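L-arabinose ABC transporter, periplasmic L-arabinose-binding protein (Burkholderia thailandensis, PDB 4KZK) binds beta-D-galactopyranose and probably L-arabinose in the periplasm, for uptake by an ABC transporter. Local coordinates at residues P46-P49 / W50-D53; R162-P166 / A167-V171; G197-A200 / A201-V204; N290-L293 / H294-T298. All blocks are in the same frame, centred on the assembly; numbering follows the deposited sequence.

In the fold
The four local contacts sit in a type I periplasmic binding protein, whose two lobes close over the sugar. Contact 1 starts helix 49-65 and holds two residues of the galactose pocket. Contact 4 starts helix 291-308 and brings His294 to the same pocket. Their centres are 13 Å apart and they touch, Trp50 CZ2 lying 3.6 Å from His294 ND1. Contacts 2 and 3 lie on the far side of the chain's centre, about 33 Å from contact 1 between centres, and away from the sugar pocket. With centres 10 Å apart they lead into the neighbouring parallel strands 170-175 and 203-207, and one water binds to both.

Contact 1: P46-P49 / W50-D53; sequences PDDP and WFQD. With GAL (beta-D-galactopyranose), chain B.
The carboxylate of Asp48 serves helix and sugar at once. OD2 accepts a hydrogen bond from O3 of beta-D-galactopyranose at 2.6 Å, while OD1 accepts one from Trp50 N at 2.9 Å, a capping bond that makes Asp48 the N-cap of helix 49-65. The Trp50 amide approaches from above the carboxylate plane, 48° out of it. Asp48 and Trp50 run side by side in the same direction, each with CG trans to its own backbone N, and both are thereby swung onto the ligand. One face of the Trp50 indole is laid against the carbon side of the sugar: CD1 lies 3.6 Å from GAL C4, and NE1 comes equally close to GAL C5. The Phe51 ring carries Trp50 CD1 over the centre of one face, 3.8 Å above the plane, and has GAL O2 at its edge. Backbone bonds wind the first turn, from Phe51 N to Asp48 O and from Asp53 N to Pro49 O (2.8 Å). On the outer side the Gln52 chain bends back at chi2 (-67°), so that NE2 reaches Pro46 O at 2.9 Å in a nearly straight bond (169°), tying the incoming loop to the helix. Trp50 NE1 is held by Asp123, which also binds the galactose, and Asp53 OD2 is hydrogen-bonded to Ser268. The chemistry combines polar and apolar recognition: an acidic group fixes one hydroxyl and an aromatic face covers sugar carbons, while the helix N-terminus, whose dipole and Trp50 N probably favour an anion, helps position the acid.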
ATOM      1  N   PRO A  46      -1.393   7.512   9.302  1.00 10.33           N
ATOM      2  CA  PRO A  46      -2.553   8.369   8.977  1.00 10.60           C
ATOM      3  C   PRO A  46      -2.259   9.434   7.918  1.00 10.82           C
ATOM      4  O   PRO A  46      -3.195  10.022   7.405  1.00 11.38           O
ATOM      5  CB  PRO A  46      -2.878   9.041  10.308  1.00 11.39           C
ATOM      6  CG  PRO A  46      -1.565   9.078  11.010  1.00 11.36           C
ATOM      7  CD  PRO A  46      -0.902   7.779  10.665  1.00 10.67           C
ATOM      8  N   ASP A  47      -0.984   9.700   7.655  1.00 10.36           N
ATOM      9  CA  ASP A  47      -0.579  10.664   6.631  1.00 10.64           C
ATOM     10  C   ASP A  47      -0.483  10.021   5.238  1.00  9.99           C
ATOM     11  O   ASP A  47      -0.019  10.664   4.297  1.00 10.71           O
ATOM     12  CB  ASP A  47       0.724  11.369   7.029  1.00 11.64           C
ATOM     13  CG  ASP A  47       1.892  10.426   7.195  1.00 11.74           C
ATOM     14  OD1 ASP A  47       1.673   9.204   7.411  1.00 12.11           O
ATOM     15  OD2 ASP A  47       3.054  10.896   7.164  1.00 13.23           O
ATOM     16  N   ASP A  48      -0.903   8.769   5.126  1.00  9.01           N
ATOM     17  CA  ASP A  48      -1.078   8.084   3.836  1.00  8.61           C
ATOM     18  C   ASP A  48      -2.585   8.101   3.562  1.00  8.29           C
ATOM     19  O   ASP A  48      -3.364   7.556   4.345  1.00  8.22           O
ATOM     20  CB  ASP A  48      -0.555   6.646   3.949  1.00  8.27           C
ATOM     21  CG  ASP A  48      -0.909   5.761   2.762  1.00  8.53           C
ATOM     22  OD1 ASP A  48      -1.637   6.210   1.855  1.00  8.82           O
ATOM     23  OD2 ASP A  48      -0.477   4.577   2.793  1.00  8.75           O
ATOM     24  N   PRO A  49      -2.999   8.736   2.447  1.00  8.39           N
ATOM     25  CA  PRO A  49      -4.435   8.929   2.205  1.00  8.70           C
ATOM     26  C   PRO A  49      -5.177   7.623   2.005  1.00  8.35           C
ATOM     27  O   PRO A  49      -6.390   7.600   2.144  1.00  8.86           O
ATOM     28  CB  PRO A  49      -4.472   9.790   0.955  1.00  9.25           C
ATOM     29  CG  PRO A  49      -3.179   9.536   0.263  1.00  9.09           C
ATOM     30  CD  PRO A  49      -2.178   9.325   1.371  1.00  8.63           C
ATOM     31  N   TRP A  50      -4.474   6.536   1.686  1.00  7.87           N
ATOM     32  CA  TRP A  50      -5.106   5.211   1.657  1.00  7.70           C
ATOM     33  C   TRP A  50      -5.825   4.903   2.966  1.00  7.69           C
ATOM     34  O   TRP A  50      -6.952   4.394   2.960  1.00  8.07           O
ATOM     35  CB  TRP A  50      -4.066   4.121   1.333  1.00  7.39           C
ATOM     36  CG  TRP A  50      -4.610   2.757   1.436  1.00  7.46           C
ATOM     37  CD1 TRP A  50      -4.391   1.850   2.436  1.00  7.26           C
ATOM     38  CD2 TRP A  50      -5.507   2.142   0.530  1.00  7.99           C
ATOM     39  NE1 TRP A  50      -5.092   0.704   2.187  1.00  7.75           N
ATOM     40  CE2 TRP A  50      -5.789   0.857   1.019  1.00  8.15           C
ATOM     41  CE3 TRP A  50      -6.132   2.562  -0.654  1.00  8.59           C
ATOM     42  CZ2 TRP A  50      -6.672  -0.015   0.368  1.00  8.74           C
ATOM     43  CZ3 TRP A  50      -6.985   1.693  -1.287  1.00  9.27           C
ATOM     44  CH2 TRP A  50      -7.223   0.413  -0.790  1.00  9.34           C
ATOM     45  N   PHE A  51      -5.183   5.207   4.091  1.00  7.65           N
ATOM     46  CA  PHE A  51      -5.776   4.893   5.381  1.00  7.92           C
ATOM     47  C   PHE A  51      -6.893   5.855   5.722  1.00  8.99           C
ATOM     48  O   PHE A  51      -7.864   5.483   6.360  1.00  9.58           O
ATOM     49  CB  PHE A  51      -4.686   4.815   6.464  1.00  7.49           C
ATOM     50  CG  PHE A  51      -3.792   3.634   6.282  1.00  7.27           C
ATOM     51  CD1 PHE A  51      -4.281   2.363   6.430  1.00  7.25           C
ATOM     52  CD2 PHE A  51      -2.480   3.775   5.889  1.00  7.05           C
ATOM     53  CE1 PHE A  51      -3.474   1.272   6.178  1.00  7.28           C
ATOM     54  CE2 PHE A  51      -1.682   2.685   5.624  1.00  7.29           C
ATOM     55  CZ  PHE A  51      -2.184   1.432   5.792  1.00  7.18           C
ATOM     56  N   GLN A  52      -6.765   7.079   5.263  1.00  9.55           N
ATOM     57  CA  GLN A  52      -7.877   8.026   5.361  1.00 10.74           C
ATOM     58  C   GLN A  52      -9.081   7.499   4.562  1.00 11.25           C
ATOM     59  O   GLN A  52     -10.246   7.628   4.983  1.00 11.83           O
ATOM     60  CB  GLN A  52      -7.453   9.432   4.892  1.00 11.60           C
ATOM     61  CG  GLN A  52      -6.389  10.096   5.786  1.00 11.85           C
ATOM     62  CD  GLN A  52      -6.870  10.439   7.192  1.00 13.05           C
ATOM     63  OE1 GLN A  52      -8.068  10.527   7.444  1.00 14.64           O
ATOM     64  NE2 GLN A  52      -5.930  10.629   8.118  1.00 13.41           N
ATOM     65  N   ASP A  53      -8.823   6.881   3.415  1.00 11.01           N
ATOM     66  CA  ASP A  53      -9.901   6.323   2.604  1.00 11.95           C
ATOM     67  C   ASP A  53     -10.532   5.117   3.277  1.00 11.95           C
ATOM     68  O   ASP A  53     -11.762   4.976   3.265  1.00 12.61           O
ATOM     69  CB  ASP A  53      -9.416   5.908   1.212  1.00 12.14           C
ATOM     70  CG  ASP A  53      -9.027   7.084   0.336  1.00 13.04           C
ATOM     71  OD1 ASP A  53      -9.453   8.235   0.588  1.00 14.24           O
ATOM     72  OD2 ASP A  53      -8.311   6.850  -0.651  1.00 13.21           O
TER
HETATM   73  C1  GAL B 600      -0.050  -1.026   2.875  1.00  7.50           C
HETATM   74  C2  GAL B 600       0.522   0.295   2.368  1.00  7.29           C
HETATM   75  C3  GAL B 600      -0.644   1.174   1.894  1.00  6.83           C
HETATM   76  C4  GAL B 600      -1.490   0.408   0.881  1.00  6.84           C
HETATM   77  C5  GAL B 600      -1.966  -0.889   1.512  1.00  7.21           C
HETATM   78  C6  GAL B 600      -2.767  -1.733   0.529  1.00  7.36           C
HETATM   79  O1  GAL B 600       1.046  -1.863   3.191  1.00  7.68           O
HETATM   80  O2  GAL B 600       1.213   0.912   3.428  1.00  7.86           O
HETATM   81  O3  GAL B 600      -0.173   2.409   1.340  1.00  6.75           O
HETATM   82  O4  GAL B 600      -0.770   0.180  -0.306  1.00  6.31           O
HETATM   83  O5  GAL B 600      -0.824  -1.656   1.866  1.00  7.66           O
HETATM   84  O6  GAL B 600      -3.197  -2.940   1.136  1.00  7.64           O

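Contact 2: R162-P166 / A167-V171; sequences RGWNP and AEVGV
Trp164 and Val169 meet at about a right angle. The valine sends CG2 obliquely toward the benzene part of the indole, 3.8 Å from Trp164 CE3, with CG1 slightly farther off near CZ3 and CE3. Because CG1 of Val169 is trans to N (chi1 176°), CG2 stays beside N and also packs against Asn165 O at 3.4 Å. On the exposed side the amide of Asn165 and the carboxylate of Glu168 have planes only 21° apart, with ND2 lying 3.8 Å from Glu168 CD. The other end of that amide is engaged in an Asx turn, since Asn165 OD1 accepts a hydrogen bond from Ala167 N at 3.1 Å, the donor standing above the carbonyl plane. Asn165 chi1 of 177° extends the side chain past its own carbonyl carbon and alongside Ala167. The backbone itself makes two overlapping type I turns, the first closed by Glu168 N to Asn165 O at 3.1 Å, the second by a weak bond from Val169 N to Pro166 O at 3.4 Å. A water spans the mouth of the second turn, donating to Pro166 O at 2.7 Å and to Val169 O. The segment links helix 144-161, ended by a Schellman motif at Gly163, to strand 170-175. Trp164 stacks on His232 and touches strands 233-236 and 260-264, Phe198 adjoins Pro166 and Val169, and Val171 pairs through its backbone with Asn202, just before strand 203-207, and with Val204 within it.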
ATOM      1  N   ARG A 162       6.878   5.224 -26.030  1.00 19.99           N
ATOM      2  CA  ARG A 162       7.919   6.253 -26.204  1.00 20.21           C
ATOM      3  C   ARG A 162       9.084   5.831 -27.093  1.00 21.00           C
ATOM      4  O   ARG A 162       9.941   6.659 -27.417  1.00 22.00           O
ATOM      5  CB  ARG A 162       8.464   6.694 -24.833  1.00 19.52           C
ATOM      6  CG  ARG A 162       7.421   7.372 -23.984  1.00 18.94           C
ATOM      7  CD  ARG A 162       7.995   7.950 -22.713  1.00 18.22           C
ATOM      8  NE  ARG A 162       6.926   8.282 -21.788  1.00 18.11           N
ATOM      9  CZ  ARG A 162       7.116   8.926 -20.643  1.00 17.52           C
ATOM     10  NH1 ARG A 162       8.332   9.338 -20.285  1.00 17.78           N
ATOM     11  NH2 ARG A 162       6.081   9.169 -19.872  1.00 16.74           N
ATOM     12  N   GLY A 163       9.131   4.556 -27.465  1.00 21.13           N
ATOM     13  CA  GLY A 163      10.202   4.035 -28.308  1.00 21.59           C
ATOM     14  C   GLY A 163      11.497   3.771 -27.564  1.00 21.22           C
ATOM     15  O   GLY A 163      12.569   3.689 -28.168  1.00 22.53           O
ATOM     16  N   TRP A 164      11.394   3.640 -26.246  1.00 19.31           N
ATOM     17  CA  TRP A 164      12.548   3.355 -25.414  1.00 18.79           C
ATOM     18  C   TRP A 164      13.085   1.963 -25.749  1.00 18.92           C
ATOM     19  O   TRP A 164      12.323   1.053 -26.044  1.00 18.96           O
ATOM     20  CB  TRP A 164      12.160   3.413 -23.931  1.00 17.78           C
ATOM     21  CG  TRP A 164      12.006   4.780 -23.376  1.00 17.45           C
ATOM     22  CD1 TRP A 164      11.890   5.950 -24.069  1.00 18.05           C
ATOM     23  CD2 TRP A 164      11.905   5.131 -21.987  1.00 16.48           C
ATOM     24  NE1 TRP A 164      11.744   7.010 -23.196  1.00 17.73           N
ATOM     25  CE2 TRP A 164      11.751   6.529 -21.915  1.00 16.70           C
ATOM     26  CE3 TRP A 164      11.949   4.399 -20.795  1.00 16.02           C
ATOM     27  CZ2 TRP A 164      11.643   7.211 -20.698  1.00 16.08           C
ATOM     28  CZ3 TRP A 164      11.846   5.078 -19.592  1.00 15.31           C
ATOM     29  CH2 TRP A 164      11.697   6.475 -19.557  1.00 15.22           C
ATOM     30  N   ASN A 165      14.397   1.805 -25.736  1.00 19.36           N
ATOM     31  CA  ASN A 165      15.006   0.495 -25.798  1.00 19.84           C
ATOM     32  C   ASN A 165      15.046  -0.085 -24.383  1.00 19.23           C
ATOM     33  O   ASN A 165      15.810   0.398 -23.558  1.00 18.98           O
ATOM     34  CB  ASN A 165      16.413   0.627 -26.380  1.00 20.82           C
ATOM     35  CG  ASN A 165      17.161  -0.687 -26.408  1.00 21.37           C
ATOM     36  OD1 ASN A 165      16.692  -1.699 -25.886  1.00 21.12           O
ATOM     37  ND2 ASN A 165      18.331  -0.673 -27.003  1.00 22.72           N
ATOM     38  N   PRO A 166      14.218  -1.112 -24.097  1.00 19.11           N
ATOM     39  CA  PRO A 166      14.095  -1.557 -22.709  1.00 18.50           C
ATOM     40  C   PRO A 166      15.370  -2.154 -22.140  1.00 19.23           C
ATOM     41  O   PRO A 166      15.571  -2.113 -20.919  1.00 18.65           O
ATOM     42  CB  PRO A 166      12.978  -2.609 -22.754  1.00 18.52           C
ATOM     43  CG  PRO A 166      12.874  -3.019 -24.164  1.00 19.38           C
ATOM     44  CD  PRO A 166      13.348  -1.880 -25.002  1.00 19.57           C
ATOM     45  N   ALA A 167      16.224  -2.689 -23.001  1.00 20.59           N
ATOM     46  CA  ALA A 167      17.485  -3.262 -22.565  1.00 21.22           C
ATOM     47  C   ALA A 167      18.483  -2.235 -22.023  1.00 21.31           C
ATOM     48  O   ALA A 167      19.478  -2.614 -21.422  1.00 21.68           O
ATOM     49  CB  ALA A 167      18.123  -4.032 -23.712  1.00 22.58           C
ATOM     50  N   GLU A 168      18.222  -0.950 -22.235  1.00 21.29           N
ATOM     51  CA  GLU A 168      19.127   0.108 -21.793  1.00 21.84           C
ATOM     52  C   GLU A 168      18.566   0.954 -20.658  1.00 19.97           C
ATOM     53  O   GLU A 168      19.210   1.906 -20.233  1.00 20.21           O
ATOM     54  CB  GLU A 168      19.500   1.001 -22.976  1.00 23.89           C
ATOM     55  CG  GLU A 168      20.454   0.318 -23.949  1.00 26.44           C
ATOM     56  CD  GLU A 168      20.927   1.237 -25.056  1.00 29.03           C
ATOM     57  OE1 GLU A 168      20.250   2.265 -25.307  1.00 30.72           O
ATOM     58  OE2 GLU A 168      21.971   0.927 -25.679  1.00 31.90           O
ATOM     59  N   VAL A 169      17.392   0.592 -20.150  1.00 17.86           N
ATOM     60  CA  VAL A 169      16.688   1.421 -19.155  1.00 16.34           C
ATOM     61  C   VAL A 169      17.070   1.022 -17.730  1.00 15.55           C
ATOM     62  O   VAL A 169      17.122  -0.155 -17.392  1.00 15.74           O
ATOM     63  CB  VAL A 169      15.165   1.355 -19.369  1.00 15.61           C
ATOM     64  CG1 VAL A 169      14.422   2.138 -18.292  1.00 14.91           C
ATOM     65  CG2 VAL A 169      14.803   1.919 -20.740  1.00 16.20           C
ATOM     66  N   GLY A 170      17.366   2.022 -16.907  1.00 14.70           N
ATOM     67  CA  GLY A 170      17.585   1.793 -15.484  1.00 14.25           C
ATOM     68  C   GLY A 170      16.272   1.439 -14.810  1.00 13.44           C
ATOM     69  O   GLY A 170      15.272   2.089 -15.060  1.00 12.66           O
ATOM     70  N   VAL A 171      16.299   0.411 -13.957  1.00 13.44           N
ATOM     71  CA  VAL A 171      15.117  -0.073 -13.238  1.00 13.21           C
ATOM     72  C   VAL A 171      15.334   0.172 -11.744  1.00 13.22           C
ATOM     73  O   VAL A 171      16.114  -0.526 -11.095  1.00 13.51           O
ATOM     74  CB  VAL A 171      14.861  -1.563 -13.544  1.00 13.65           C
ATOM     75  CG1 VAL A 171      13.652  -2.088 -12.794  1.00 13.05           C
ATOM     76  CG2 VAL A 171      14.679  -1.738 -15.037  1.00 14.13           C
TER
HETATM   77  O   HOH W   1      17.111  -2.592 -18.714  1.00 18.72           O

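Contact 3: G197-A200 / A201-V204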
ATOM      1  N   GLY A 197      11.602  -7.408 -21.537  1.00 19.42           N
ATOM      2  CA  GLY A 197      12.892  -7.116 -22.148  1.00 20.19           C
ATOM      3  C   GLY A 197      13.801  -6.166 -21.400  1.00 19.65           C
ATOM      4  O   GLY A 197      14.888  -5.843 -21.882  1.00 20.82           O
ATOM      5  N   PHE A 198      13.387  -5.738 -20.209  1.00 18.64           N
ATOM      6  CA  PHE A 198      14.278  -4.971 -19.346  1.00 18.22           C
ATOM      7  C   PHE A 198      15.315  -5.931 -18.791  1.00 19.14           C
ATOM      8  O   PHE A 198      15.015  -7.102 -18.553  1.00 19.84           O
ATOM      9  CB  PHE A 198      13.493  -4.274 -18.223  1.00 16.87           C
ATOM     10  CG  PHE A 198      12.652  -3.122 -18.707  1.00 16.31           C
ATOM     11  CD1 PHE A 198      11.471  -3.352 -19.418  1.00 16.37           C
ATOM     12  CD2 PHE A 198      13.038  -1.821 -18.462  1.00 15.87           C
ATOM     13  CE1 PHE A 198      10.707  -2.292 -19.882  1.00 16.11           C
ATOM     14  CE2 PHE A 198      12.258  -0.754 -18.903  1.00 15.75           C
ATOM     15  CZ  PHE A 198      11.114  -0.994 -19.635  1.00 15.82           C
ATOM     16  N   ALA A 199      16.527  -5.426 -18.586  1.00 19.22           N
ATOM     17  CA  ALA A 199      17.678  -6.264 -18.266  1.00 20.36           C
ATOM     18  C   ALA A 199      17.847  -6.449 -16.762  1.00 20.15           C
ATOM     19  O   ALA A 199      17.794  -5.477 -15.983  1.00 19.29           O
ATOM     20  CB  ALA A 199      18.935  -5.654 -18.865  1.00 21.01           C
ATOM     21  N   ALA A 200      18.051  -7.697 -16.351  1.00 21.28           N
ATOM     22  CA  ALA A 200      18.276  -8.020 -14.952  1.00 21.13           C
ATOM     23  C   ALA A 200      19.465  -7.223 -14.407  1.00 20.99           C
ATOM     24  O   ALA A 200      19.432  -6.758 -13.267  1.00 20.46           O
ATOM     25  CB  ALA A 200      18.506  -9.517 -14.777  1.00 22.31           C
ATOM     26  N   ALA A 201      20.490  -7.046 -15.237  1.00 21.49           N
ATOM     27  CA  ALA A 201      21.682  -6.301 -14.846  1.00 21.53           C
ATOM     28  C   ALA A 201      21.432  -4.821 -14.565  1.00 20.54           C
ATOM     29  O   ALA A 201      22.246  -4.174 -13.894  1.00 21.11           O
ATOM     30  CB  ALA A 201      22.756  -6.441 -15.913  1.00 22.92           C
ATOM     31  N   ASN A 202      20.311  -4.295 -15.072  1.00 19.04           N
ATOM     32  CA  ASN A 202      19.930  -2.899 -14.895  1.00 18.19           C
ATOM     33  C   ASN A 202      18.921  -2.676 -13.770  1.00 16.65           C
ATOM     34  O   ASN A 202      18.428  -1.564 -13.597  1.00 15.29           O
ATOM     35  CB  ASN A 202      19.380  -2.356 -16.218  1.00 18.41           C
ATOM     36  CG  ASN A 202      20.451  -2.229 -17.278  1.00 19.52           C
ATOM     37  OD1 ASN A 202      21.648  -2.257 -16.977  1.00 20.46           O
ATOM     38  ND2 ASN A 202      20.032  -2.096 -18.525  1.00 19.59           N
ATOM     39  N   VAL A 203      18.630  -3.709 -12.986  1.00 16.21           N
ATOM     40  CA  VAL A 203      17.759  -3.571 -11.820  1.00 15.80           C
ATOM     41  C   VAL A 203      18.603  -3.065 -10.653  1.00 15.83           C
ATOM     42  O   VAL A 203      19.579  -3.719 -10.244  1.00 16.63           O
ATOM     43  CB  VAL A 203      17.086  -4.914 -11.470  1.00 16.01           C
ATOM     44  CG1 VAL A 203      16.349  -4.817 -10.154  1.00 15.75           C
ATOM     45  CG2 VAL A 203      16.160  -5.356 -12.603  1.00 16.37           C
ATOM     46  N   VAL A 204      18.268  -1.876 -10.176  1.00 15.56           N
ATOM     47  CA  VAL A 204      18.997  -1.215  -9.106  1.00 16.08           C
ATOM     48  C   VAL A 204      18.149  -1.243  -7.842  1.00 15.88           C
ATOM     49  O   VAL A 204      17.133  -0.558  -7.736  1.00 15.03           O
ATOM     50  CB  VAL A 204      19.334   0.235  -9.506  1.00 16.25           C
ATOM     51  CG1 VAL A 204      19.990   0.974  -8.356  1.00 17.06           C
ATOM     52  CG2 VAL A 204      20.231   0.241 -10.744  1.00 16.74           C
TER
HETATM   53  O   HOH W   1      17.111  -2.592 -18.714  1.00 18.72           O
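Ala199 and Asn202 close the first of two successive type I turns, a short 3-10 passage that carries the chain from the Schellman motif at Gly197, which ends helix 180-195, into strand 203-207. Two backbone hydrogen bonds define it. Asn202 N donates to Ala199 O at 2.9 Å and Val203 N to Ala200 O at 3.2 Å. In both the donor stands some 60° out of the carbonyl plane, well away from a lone-pair direction, as the tight winding requires. The side-chain contacts are a few van der Waals touches. The Ala199 methyl faces the Asn202 amide, its CB 3.7 Å from ND2, and Asn202 CB in turn approaches Ala199 O at 3.5 Å. Val203 brings CG2 to 3.6 Å from Ala200 O; with CG1 trans to the backbone N, CG2 is the methyl left on the turn side. Around this turn, Phe198 packs on Leu193 of the preceding helix and Val203 touches Val171, while the backbone of Val204 pairs with that of Arg173, adding strand 203-207 to the edge of the sheet. Water provides the remaining link: the molecule that donates to Pro166 O and Val169 O accepts from both Ala199 N, at 2.9 Å, and Asn202 ND2, at 3.0 Å, bridging the start of the turn to the side chain at its end.

Contact 4: N290-L293 / H294-T298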
ATOM      1  N   ASN A 290      -9.208  -0.615  -4.064  1.00 10.58           N
ATOM      2  CA  ASN A 290     -10.580  -0.371  -3.651  1.00 11.31           C
ATOM      3  C   ASN A 290     -10.731  -0.239  -2.125  1.00 11.48           C
ATOM      4  O   ASN A 290     -10.923  -1.243  -1.425  1.00 11.35           O
ATOM      5  CB  ASN A 290     -11.511  -1.458  -4.182  1.00 12.12           C
ATOM      6  CG  ASN A 290     -12.968  -1.083  -4.007  1.00 13.03           C
ATOM      7  OD1 ASN A 290     -13.286  -0.161  -3.253  1.00 13.26           O
ATOM      8  ND2 ASN A 290     -13.862  -1.799  -4.673  1.00 13.72           N
ATOM      9  N   PRO A 291     -10.684   1.001  -1.592  1.00 11.64           N
ATOM     10  CA  PRO A 291     -10.726   1.133  -0.140  1.00 12.01           C
ATOM     11  C   PRO A 291     -12.112   0.882   0.452  1.00 13.23           C
ATOM     12  O   PRO A 291     -12.271   0.794   1.675  1.00 13.67           O
ATOM     13  CB  PRO A 291     -10.316   2.585   0.094  1.00 11.85           C
ATOM     14  CG  PRO A 291     -10.807   3.302  -1.131  1.00 11.79           C
ATOM     15  CD  PRO A 291     -10.518   2.323  -2.242  1.00 11.51           C
ATOM     16  N   ARG A 292     -13.138   0.788  -0.397  1.00 13.96           N
ATOM     17  CA  ARG A 292     -14.431   0.329   0.094  1.00 15.51           C
ATOM     18  C   ARG A 292     -14.337  -1.107   0.597  1.00 15.18           C
ATOM     19  O   ARG A 292     -14.929  -1.454   1.636  1.00 15.68           O
ATOM     20  CB  ARG A 292     -15.499   0.417  -0.992  1.00 17.35           C
ATOM     21  CG  ARG A 292     -16.888   0.168  -0.447  1.00 19.96           C
ATOM     22  CD  ARG A 292     -17.929   0.271  -1.544  1.00 21.81           C
ATOM     23  NE  ARG A 292     -17.961   1.592  -2.163  1.00 23.60           N
ATOM     24  CZ  ARG A 292     -18.715   2.616  -1.765  1.00 25.11           C
ATOM     25  NH1 ARG A 292     -19.495   2.518  -0.689  1.00 26.86           N
ATOM     26  NH2 ARG A 292     -18.662   3.767  -2.446  1.00 25.85           N
ATOM     27  N   LEU A 293     -13.611  -1.951  -0.120  1.00 14.05           N
ATOM     28  CA  LEU A 293     -13.423  -3.338   0.331  1.00 14.16           C
ATOM     29  C   LEU A 293     -12.639  -3.353   1.648  1.00 13.41           C
ATOM     30  O   LEU A 293     -13.064  -3.966   2.623  1.00 13.67           O
ATOM     31  CB  LEU A 293     -12.717  -4.179  -0.726  1.00 14.24           C
ATOM     32  CG  LEU A 293     -13.390  -4.298  -2.105  1.00 14.95           C
ATOM     33  CD1 LEU A 293     -12.558  -5.116  -3.071  1.00 15.16           C
ATOM     34  CD2 LEU A 293     -14.788  -4.858  -1.978  1.00 16.15           C
ATOM     35  N   HIS A 294     -11.523  -2.637   1.695  1.00 12.45           N
ATOM     36  CA  HIS A 294     -10.659  -2.640   2.877  1.00 11.92           C
ATOM     37  C   HIS A 294     -11.203  -1.886   4.081  1.00 12.29           C
ATOM     38  O   HIS A 294     -10.786  -2.149   5.199  1.00 11.98           O
ATOM     39  CB  HIS A 294      -9.276  -2.095   2.500  1.00 11.02           C
ATOM     40  CG  HIS A 294      -8.501  -3.003   1.602  1.00 10.89           C
ATOM     41  ND1 HIS A 294      -7.158  -3.265   1.785  1.00 10.58           N
ATOM     42  CD2 HIS A 294      -8.878  -3.700   0.503  1.00 11.14           C
ATOM     43  CE1 HIS A 294      -6.741  -4.086   0.833  1.00 10.82           C
ATOM     44  NE2 HIS A 294      -7.769  -4.375   0.052  1.00 11.10           N
ATOM     45  N   GLY A 295     -12.128  -0.947   3.867  1.00 12.63           N
ATOM     46  CA  GLY A 295     -12.706  -0.145   4.950  1.00 13.29           C
ATOM     47  C   GLY A 295     -14.132  -0.528   5.289  1.00 14.63           C
ATOM     48  O   GLY A 295     -14.468  -0.662   6.461  1.00 14.99           O
ATOM     49  N   TYR A 296     -14.981  -0.655   4.274  1.00 15.48           N
ATOM     50  CA  TYR A 296     -16.405  -0.940   4.524  1.00 16.85           C
ATOM     51  C   TYR A 296     -16.606  -2.450   4.734  1.00 17.51           C
ATOM     52  O   TYR A 296     -17.202  -2.844   5.746  1.00 18.10           O
ATOM     53  CB  TYR A 296     -17.259  -0.335   3.394  1.00 17.37           C
ATOM     54  CG  TYR A 296     -18.756  -0.390   3.579  1.00 19.18           C
ATOM     55  CD1 TYR A 296     -19.438  -1.542   3.310  1.00 20.24           C
ATOM     56  CD2 TYR A 296     -19.458   0.727   3.999  1.00 19.77           C
ATOM     57  CE1 TYR A 296     -20.809  -1.615   3.464  1.00 21.56           C
ATOM     58  CE2 TYR A 296     -20.845   0.684   4.166  1.00 21.33           C
ATOM     59  CZ  TYR A 296     -21.512  -0.496   3.903  1.00 22.14           C
ATOM     60  OH  TYR A 296     -22.889  -0.581   4.042  1.00 24.18           O
ATOM     61  N   ASP A 297     -16.090  -3.294   3.841  1.00 17.64           N
ATOM     62  CA  ASP A 297     -16.357  -4.749   3.927  1.00 18.54           C
ATOM     63  C   ASP A 297     -15.691  -5.402   5.131  1.00 17.94           C
ATOM     64  O   ASP A 297     -16.249  -6.314   5.740  1.00 18.62           O
ATOM     65  CB  ASP A 297     -15.953  -5.507   2.658  1.00 19.34           C
ATOM     66  CG  ASP A 297     -16.870  -5.213   1.492  1.00 20.98           C
ATOM     67  OD1 ASP A 297     -17.701  -4.304   1.617  1.00 22.76           O
ATOM     68  OD2 ASP A 297     -16.739  -5.902   0.468  1.00 23.16           O
ATOM     69  N   THR A 298     -14.493  -4.952   5.478  1.00 16.71           N
ATOM     70  CA  THR A 298     -13.853  -5.448   6.680  1.00 16.50           C
ATOM     71  C   THR A 298     -14.708  -5.094   7.898  1.00 17.07           C
ATOM     72  O   THR A 298     -14.924  -5.938   8.776  1.00 17.33           O
ATOM     73  CB  THR A 298     -12.461  -4.837   6.873  1.00 15.35           C
ATOM     74  OG1 THR A 298     -12.565  -3.407   6.799  1.00 15.13           O
ATOM     75  CG2 THR A 298     -11.484  -5.385   5.823  1.00 14.85           C
TER
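The His294 imidazole has Leu293 C at its edge, near its plane, 3.9 Å from CD2, and Asn290 O approaches the ring obliquely. The Tyr296 ring has Asp297 OD1 in plane at its edge and Arg292 O set obliquely to it. Arg292 and Tyr296 run alongside each other with guanidinium and phenol planes 56° apart, and touch at their roots, Arg292 CG to Tyr296 CB, 3.9 Å. One residue on, Leu293 and Asp297 lie side by side in the same direction, with CD2 of the leucine 3.3 Å from Asp297 OD2. Arg292 O is gripped twice, by Tyr296 N at 2.8 Å and by Asp297 N at 3.1 Å, the latter in the carbonyl plane. This shared acceptor marks a wider pi-type turn, in which a weak bond also joins Thr298 N to Leu293 O. Thr298 OG1, placed between backbone N and carbonyl carbon (chi1 52°), folds back to donate to His294 O at 2.7 Å. Asn290 caps the helix start through a weak bond from Arg292 N to OD1. Helix 291-308 rests against helix 49-65, where Pro291 meets Trp50 and Asp53, His294 meets Trp50 edge-to-face, and Tyr296 OH bonds Asp64. His294 reaches Asp123 and Thr318 through its nitrogens and touches the galactose, while Leu293 packs on Met140 of strand 139-142, and Thr298 on Met140 and on Met120 of strand 118-122.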